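Phosphoserine aminotransferase (Bacillus alcalophilus, PDB 1W23) catalyses the reversible pyridoxal-phosphate-dependent transamination between phosphoserine and 2-oxoglutarate, the second step of serine biosynthesis from 3-phosphoglycerate. Local coordinates at residues T148-T152 with S174-L178; N8-S12 with A194-L198; N125-S129 with I153-Q157. All coordinates share one frame; numbering follows the deposited sequence. Where two conformers were deposited one is given.

Interaction 1: T148-T152 with S174-L178. With PLP (pyridoxal-5'-phosphate), chain J.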
# COMPACT_ATOMS: atom_id res chain seq x y z
N THR A 148 17.75 -14.13 4.55
CA THR A 148 16.31 -14.26 4.73
C THR A 148 16.14 -14.99 6.07
O THR A 148 16.52 -16.19 6.18
CB THR A 148 15.67 -15.06 3.60
OG1 THR A 148 16.13 -14.55 2.34
CG2 THR A 148 14.16 -15.02 3.72
N SER A 149 15.70 -14.30 7.12
CA SER A 149 15.74 -14.92 8.46
C SER A 149 14.85 -16.13 8.62
O SER A 149 15.23 -17.10 9.27
CB SER A 149 15.37 -13.84 9.51
OG SER A 149 14.13 -13.27 9.20
N ASN A 150 13.68 -16.09 7.99
CA ASN A 150 12.70 -17.16 8.05
C ASN A 150 12.26 -17.42 6.60
O ASN A 150 11.77 -16.53 5.90
CB ASN A 150 11.53 -16.80 8.98
CG ASN A 150 10.61 -18.01 9.20
OD1 ASN A 150 10.95 -18.87 10.04
ND2 ASN A 150 9.53 -18.06 8.43
N ASN A 151 12.52 -18.64 6.16
CA ASN A 151 12.29 -19.05 4.78
C ASN A 151 10.89 -19.64 4.70
O ASN A 151 10.65 -20.83 4.94
CB ASN A 151 13.35 -20.04 4.34
CG ASN A 151 14.72 -19.39 4.56
OD1 ASN A 151 15.11 -18.53 3.78
ND2 ASN A 151 15.41 -19.80 5.60
N THR A 152 9.93 -18.75 4.40
CA THR A 152 8.50 -19.01 4.62
C THR A 152 8.01 -20.25 3.89
O THR A 152 7.09 -20.93 4.37
CB THR A 152 7.70 -17.76 4.11
OG1 THR A 152 8.48 -16.60 4.43
CG2 THR A 152 6.32 -17.66 4.75
N SER A 174 10.43 -10.75 6.84
CA SER A 174 9.00 -10.72 6.64
C SER A 174 8.24 -11.72 7.49
O SER A 174 7.21 -11.35 8.08
CB SER A 174 8.65 -10.98 5.20
OG SER A 174 9.09 -9.94 4.33
N SER A 175 8.69 -12.98 7.58
CA SER A 175 7.88 -13.99 8.23
C SER A 175 8.31 -14.34 9.65
O SER A 175 7.69 -15.23 10.25
CB SER A 175 7.74 -15.21 7.33
OG SER A 175 9.01 -15.69 6.93
N ASP A 176 9.25 -13.60 10.26
CA ASP A 176 9.53 -13.79 11.68
C ASP A 176 9.86 -12.52 12.44
O ASP A 176 10.16 -12.61 13.64
CB ASP A 176 10.61 -14.85 11.95
CG ASP A 176 12.03 -14.42 11.62
OD1 ASP A 176 12.17 -13.30 11.04
OD2 ASP A 176 12.96 -15.21 11.93
N ILE A 177 9.69 -11.34 11.88
CA ILE A 177 9.99 -10.12 12.66
C ILE A 177 9.09 -10.04 13.90
O ILE A 177 7.90 -10.27 13.85
CB ILE A 177 9.82 -8.87 11.78
CG1 ILE A 177 10.33 -7.62 12.48
CG2 ILE A 177 8.38 -8.73 11.25
CD1 ILE A 177 10.51 -6.40 11.59
N LEU A 178 9.72 -9.68 15.01
CA LEU A 178 9.00 -9.49 16.29
C LEU A 178 8.24 -10.71 16.74
O LEU A 178 7.23 -10.65 17.42
CB LEU A 178 8.14 -8.22 16.26
CG LEU A 178 7.64 -7.65 17.56
CD1 LEU A 178 8.55 -7.79 18.74
CD2 LEU A 178 7.21 -6.18 17.35
N1 PLP J . 9.89 -12.36 1.75
C2 PLP J . 9.35 -13.32 2.58
C2A PLP J . 10.29 -14.00 3.51
C3 PLP J . 8.00 -13.60 2.53
O3 PLP J . 7.48 -14.50 3.34
C4 PLP J . 7.15 -12.90 1.59
C4A PLP J . 5.69 -13.16 1.60
C5 PLP J . 7.74 -11.92 0.78
C6 PLP J . 9.10 -11.69 0.86
C5A PLP J . 6.96 -11.15 -0.25
O4P PLP J . 6.21 -10.08 0.43
P PLP J . 5.21 -9.13 -0.45
O1P PLP J . 4.15 -10.04 -1.01
O2P PLP J . 6.05 -8.49 -1.54
O3P PLP J . 4.75 -8.14 0.60
O HOH W 1 11.58 -13.83 6.82
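Three side-chain hydrogen bonds join Ser149, Asn150 and Thr152 to Ser175 and Asp176. Ser149 OG donates to Asp176 OD1 at 2.7 Å, on the syn side, 33° out of the carboxylate plane. Asp176 OD2 forms a salt bridge with Arg180 NH2 and accepts a hydrogen bond from Gln157 NE2. Replacing Asp176 by an alanine removes the carboxylate, which is likely to leave Ser149 OG without this acceptor and Arg180 and Gln157 without their shared oxygen. Asn150 ND2 gives Ser175 OG a nearly straight bond of 2.9 Å, and its OD1 turns to Ser295. Ser175 OG also pairs with Thr152 OG1 at 2.7 Å. At chi1 55° it stands between its backbone N and carbonyl carbon, where it meets both partners. A water joins Asn150 O to Ser175 N.

Thr152 OG1 is hydrogen-bonded to PLP O3 at 2.6 Å, with Ser175 second-shell behind it. Asn150 O lines the pocket 3.8 Å from PLP C2A, and Ser174 CB packs on PLP C2 at 3.6 Å. Asn150 CB packs 3.6 Å from Asp176 CG.

The segments follow parallel strands 142-148 and 169-172 of the large sheet, at the C-terminal ends where fold-type I enzymes bind PLP. Strand 150-151 then pairs with 156-157.

Interaction 2: N8-S12 with A194-L198; sequences NAGPS and AQKNL. With PLP (pyridoxal-5'-phosphate), chain J.
Ser12 points its hydroxyl at the backbone of Gln195 and Lys196. OG lies 3.1 Å from Gln195 O and equally 3.1 Å from Lys196 O. A hydrogen bond to Gln195 O is likely, but the single proton could go to either carbonyl. Gln195 O also receives a CA-H...O contact from Pro11 CA, at 3.3 Å and 162°.

The Pro11 ring crosses the base of the Gln195 side chain at a slant, with CB to CB at 4.1 Å. Beyond CB the glutamine chain bends away from the proline. Its amide turns to the cofactor, and NE2 donates to PLP O3P at 2.9 Å. Pro11 follows a cis peptide bond and packs on Leu39 of the second subunit.

Lys196 runs alongside the turn at Ala9 and Gly10. The bend at chi2 (125°) turns the chain past Ala9 O, and the extended CD-CE-NZ end then reaches PLP C4A. Ala9 O lies 3.5 Å from Lys196 CE and is hydrogen-bonded to Tyr338. A CB on Gly10 would clash with Lys196 CE, and the backbone angles there also favour glycine.

The modelled link between Lys196 NZ and PLP C4A is 1.7 Å. That is too long for an ordinary C=N or C-N bond, and the bond order is doubtful. An internal aldimine is the state expected at this lysine in the family. Gln195 NE2 gives the phosphate oxygen a neutral N-H, while Lys196 NZ is placed at C4A, the carbon where the aldimine forms and is exchanged in transamination.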
# COMPACT_ATOMS: atom_id res chain seq x y z
N ASN A 8 -3.41 -19.43 7.67
CA ASN A 8 -2.98 -18.73 6.45
C ASN A 8 -1.56 -18.20 6.56
O ASN A 8 -1.10 -17.72 7.61
CB ASN A 8 -3.94 -17.55 6.16
CG ASN A 8 -5.17 -17.97 5.42
OD1 ASN A 8 -5.15 -18.94 4.65
ND2 ASN A 8 -6.25 -17.22 5.59
N ALA A 9 -0.85 -18.28 5.42
CA ALA A 9 0.57 -17.96 5.33
C ALA A 9 0.88 -16.49 5.08
O ALA A 9 2.04 -16.13 5.14
CB ALA A 9 1.23 -18.82 4.24
N GLY A 10 -0.11 -15.68 4.76
CA GLY A 10 0.16 -14.28 4.49
C GLY A 10 -0.79 -13.73 3.45
O GLY A 10 -0.83 -14.26 2.30
N PRO A 11 -1.59 -12.70 3.73
CA PRO A 11 -1.95 -12.23 5.05
C PRO A 11 -2.49 -13.39 5.93
O PRO A 11 -2.63 -14.51 5.46
CB PRO A 11 -3.02 -11.16 4.77
CG PRO A 11 -2.71 -10.73 3.40
CD PRO A 11 -2.37 -12.01 2.67
N SER A 12 -2.64 -13.10 7.19
CA SER A 12 -2.74 -14.12 8.21
C SER A 12 -3.56 -13.66 9.39
O SER A 12 -4.08 -12.54 9.44
CB SER A 12 -1.33 -14.52 8.66
OG SER A 12 -0.62 -13.43 9.16
N ALA A 194 4.23 -6.27 6.48
CA ALA A 194 3.57 -6.38 7.77
C ALA A 194 2.72 -7.62 7.90
O ALA A 194 2.48 -8.03 9.06
CB ALA A 194 2.72 -5.16 8.05
N GLN A 195 2.24 -8.19 6.83
CA GLN A 195 1.10 -9.13 6.81
C GLN A 195 1.37 -10.53 7.33
O GLN A 195 0.57 -11.44 7.08
CB GLN A 195 0.54 -9.21 5.40
CG GLN A 195 1.47 -9.84 4.37
CD GLN A 195 2.37 -8.86 3.61
OE1 GLN A 195 2.54 -7.71 4.00
NE2 GLN A 195 2.96 -9.35 2.50
N LYS A 196 2.40 -10.77 8.11
CA LYS A 196 2.63 -12.07 8.81
C LYS A 196 2.59 -11.86 10.31
O LYS A 196 1.76 -12.55 10.93
CB LYS A 196 3.92 -12.69 8.28
CG LYS A 196 3.82 -13.39 6.96
CD LYS A 196 4.74 -13.01 5.79
CE LYS A 196 4.26 -13.56 4.47
NZ LYS A 196 5.22 -13.46 3.24
N ASN A 197 3.38 -11.02 10.94
CA ASN A 197 3.43 -10.80 12.37
C ASN A 197 3.10 -9.42 12.86
O ASN A 197 3.07 -9.21 14.09
CB ASN A 197 4.84 -11.06 12.90
CG ASN A 197 4.99 -12.44 13.35
OD1 ASN A 197 4.06 -13.21 13.58
ND2 ASN A 197 6.25 -12.63 13.60
N LEU A 198 2.86 -8.50 11.89
CA LEU A 198 2.68 -7.16 12.37
C LEU A 198 1.35 -6.52 12.08
O LEU A 198 1.01 -5.54 12.72
CB LEU A 198 3.79 -6.28 11.85
CG LEU A 198 5.20 -6.73 12.19
CD1 LEU A 198 6.20 -5.74 11.59
CD2 LEU A 198 5.38 -6.87 13.70
N1 PLP J . 9.89 -12.36 1.75
C2 PLP J . 9.35 -13.32 2.58
C2A PLP J . 10.29 -14.00 3.51
C3 PLP J . 8.00 -13.60 2.53
O3 PLP J . 7.48 -14.50 3.34
C4 PLP J . 7.15 -12.90 1.59
C4A PLP J . 5.69 -13.16 1.60
C5 PLP J . 7.74 -11.92 0.78
C6 PLP J . 9.10 -11.69 0.86
C5A PLP J . 6.96 -11.15 -0.25
O4P PLP J . 6.21 -10.08 0.43
P PLP J . 5.21 -9.13 -0.45
O1P PLP J . 4.15 -10.04 -1.01
O2P PLP J . 6.05 -8.49 -1.54
O3P PLP J . 4.75 -8.14 0.60

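Interaction 3: N125-S129 with I153-Q157; sequences NSYQS and IYGTQ
Tyr127 sits over one face of the Tyr154 ring. Its CB makes a CH-pi contact, 3.9 Å from the Tyr154 ring centroid and 16° off the normal. The Tyr127 ring then turns an edge to the same face. The pair is edge-to-face, with centroids 5.2 Å apart and planes at 60°. CD1 of Tyr127 comes closest, 3.7 Å from Tyr154 CE1. The opposite face of Tyr154 is met by CG2 of Ile153, so the ring is held between an aliphatic and an aromatic neighbour.

Thr156 makes the second patch. Its CG2 stands anti to the carbonyl carbon, against two backbone oxygens, 3.6 Å from Tyr127 O and 3.7 Å from Gln128 O. Thr156 OG1, between the backbone N and the carbonyl carbon, is hydrogen-bonded to Asn151 ND2 and to a water at 2.7 Å, which probably also donates to Ser129 O.

The bond to Asn151 belongs to a small beta hairpin. Strands 150-151 and 156-157 run antiparallel, and Thr152 to Gly155 link them. Gly155 has a positive phi, which suits glycine. Tyr154 projects from this link towards the loop that follows strand 115-121.

The loop has its own supports. Ser126 and Tyr127 both adopt left-handed backbone angles. Gln128 NE2 reaches back to Asn125 O at 2.9 Å and closes the turn. Further out, Tyr127 OH is hydrogen-bonded to Glu104. His288 bonds to Ser126 O, and its ring meets that of Tyr154 with planes at about 45°.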
# COMPACT_ATOMS: atom_id res chain seq x y z
N ASN A 125 20.31 -29.09 -1.76
CA ASN A 125 19.62 -30.03 -0.89
C ASN A 125 18.21 -29.59 -0.58
O ASN A 125 17.62 -30.01 0.42
CB ASN A 125 20.44 -30.10 0.41
CG ASN A 125 20.29 -31.43 1.06
OD1 ASN A 125 20.14 -31.41 2.30
ND2 ASN A 125 20.38 -32.44 0.22
N SER A 126 17.62 -28.81 -1.47
CA SER A 126 16.24 -28.39 -1.35
C SER A 126 15.98 -27.61 -0.09
O SER A 126 14.89 -27.69 0.48
CB SER A 126 15.22 -29.57 -1.48
OG SER A 126 15.45 -30.20 -2.77
N TYR A 127 16.95 -26.83 0.34
CA TYR A 127 16.70 -25.84 1.39
C TYR A 127 16.14 -26.47 2.67
O TYR A 127 15.15 -26.00 3.25
CB TYR A 127 15.81 -24.72 0.86
CG TYR A 127 16.41 -23.87 -0.25
CD1 TYR A 127 15.74 -23.67 -1.46
CD2 TYR A 127 17.62 -23.20 -0.07
CE1 TYR A 127 16.25 -22.88 -2.47
CE2 TYR A 127 18.13 -22.36 -1.06
CZ TYR A 127 17.44 -22.21 -2.27
OH TYR A 127 18.00 -21.37 -3.20
N GLN A 128 16.80 -27.54 3.12
CA GLN A 128 16.39 -28.20 4.37
C GLN A 128 17.03 -27.57 5.58
O GLN A 128 16.67 -27.92 6.72
CB GLN A 128 16.75 -29.68 4.35
CG GLN A 128 16.00 -30.46 3.30
CD GLN A 128 16.46 -31.90 3.20
OE1 GLN A 128 16.36 -32.64 4.17
NE2 GLN A 128 16.87 -32.33 2.04
N SER A 129 18.00 -26.67 5.45
CA SER A 129 18.76 -26.13 6.57
C SER A 129 19.32 -24.75 6.25
O SER A 129 19.40 -24.30 5.12
CB SER A 129 19.92 -27.06 6.92
OG SER A 129 20.92 -27.09 5.93
N ILE A 153 8.54 -20.49 2.68
CA ILE A 153 8.08 -21.63 1.86
C ILE A 153 8.62 -22.95 2.32
O ILE A 153 7.96 -24.00 2.21
CB ILE A 153 8.39 -21.34 0.37
CG1 ILE A 153 7.43 -20.24 -0.13
CG2 ILE A 153 8.32 -22.60 -0.48
CD1 ILE A 153 7.80 -19.55 -1.42
N TYR A 154 9.86 -22.94 2.82
CA TYR A 154 10.60 -24.16 3.20
C TYR A 154 10.51 -24.48 4.68
O TYR A 154 10.83 -25.61 5.08
CB TYR A 154 12.06 -24.05 2.73
CG TYR A 154 12.10 -24.23 1.21
CD1 TYR A 154 12.10 -23.16 0.37
CD2 TYR A 154 12.07 -25.49 0.67
CE1 TYR A 154 12.09 -23.34 -1.02
CE2 TYR A 154 12.07 -25.67 -0.71
CZ TYR A 154 12.10 -24.59 -1.54
OH TYR A 154 12.08 -24.76 -2.93
N GLY A 155 10.10 -23.56 5.54
CA GLY A 155 9.93 -23.86 6.97
C GLY A 155 11.23 -23.95 7.73
O GLY A 155 11.31 -24.71 8.72
N THR A 156 12.24 -23.18 7.35
CA THR A 156 13.51 -23.11 8.05
C THR A 156 13.76 -21.69 8.55
O THR A 156 13.19 -20.73 8.00
CB THR A 156 14.68 -23.55 7.14
OG1 THR A 156 14.73 -22.60 6.07
CG2 THR A 156 14.53 -24.96 6.62
N GLN A 157 14.62 -21.56 9.56
CA GLN A 157 14.82 -20.26 10.20
C GLN A 157 16.19 -20.19 10.84
O GLN A 157 16.66 -21.16 11.46
CB GLN A 157 13.73 -20.11 11.30
CG GLN A 157 13.69 -18.82 12.05
CD GLN A 157 12.60 -18.78 13.08
OE1 GLN A 157 12.15 -19.83 13.59
NE2 GLN A 157 12.12 -17.55 13.43
O HOH W 2 16.51 -23.40 4.25

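Overall arrangement
From the N terminus, segment 8-12 comes first and meets 194-198, more than 180 residues later. Interaction 2 therefore closes a long loop that contains both other contacts. Within it, 125-129 is followed by 148-152, then 153-157 and 174-178, so interactions 3 and 1 cross. The crossing point is the hairpin of strands 150-151 and 156-157, where Asn151 N probably bonds to Thr156 O. Interactions 1 and 2 also touch, through Ile177 O and Asn197 ND2, and both meet PLP. Together they tie the N-terminal loop to the hairpin that follows strand 142-148 and the loops after 169-172 and 189-193. Interaction 3 ties the loop after strand 115-121 to that hairpin.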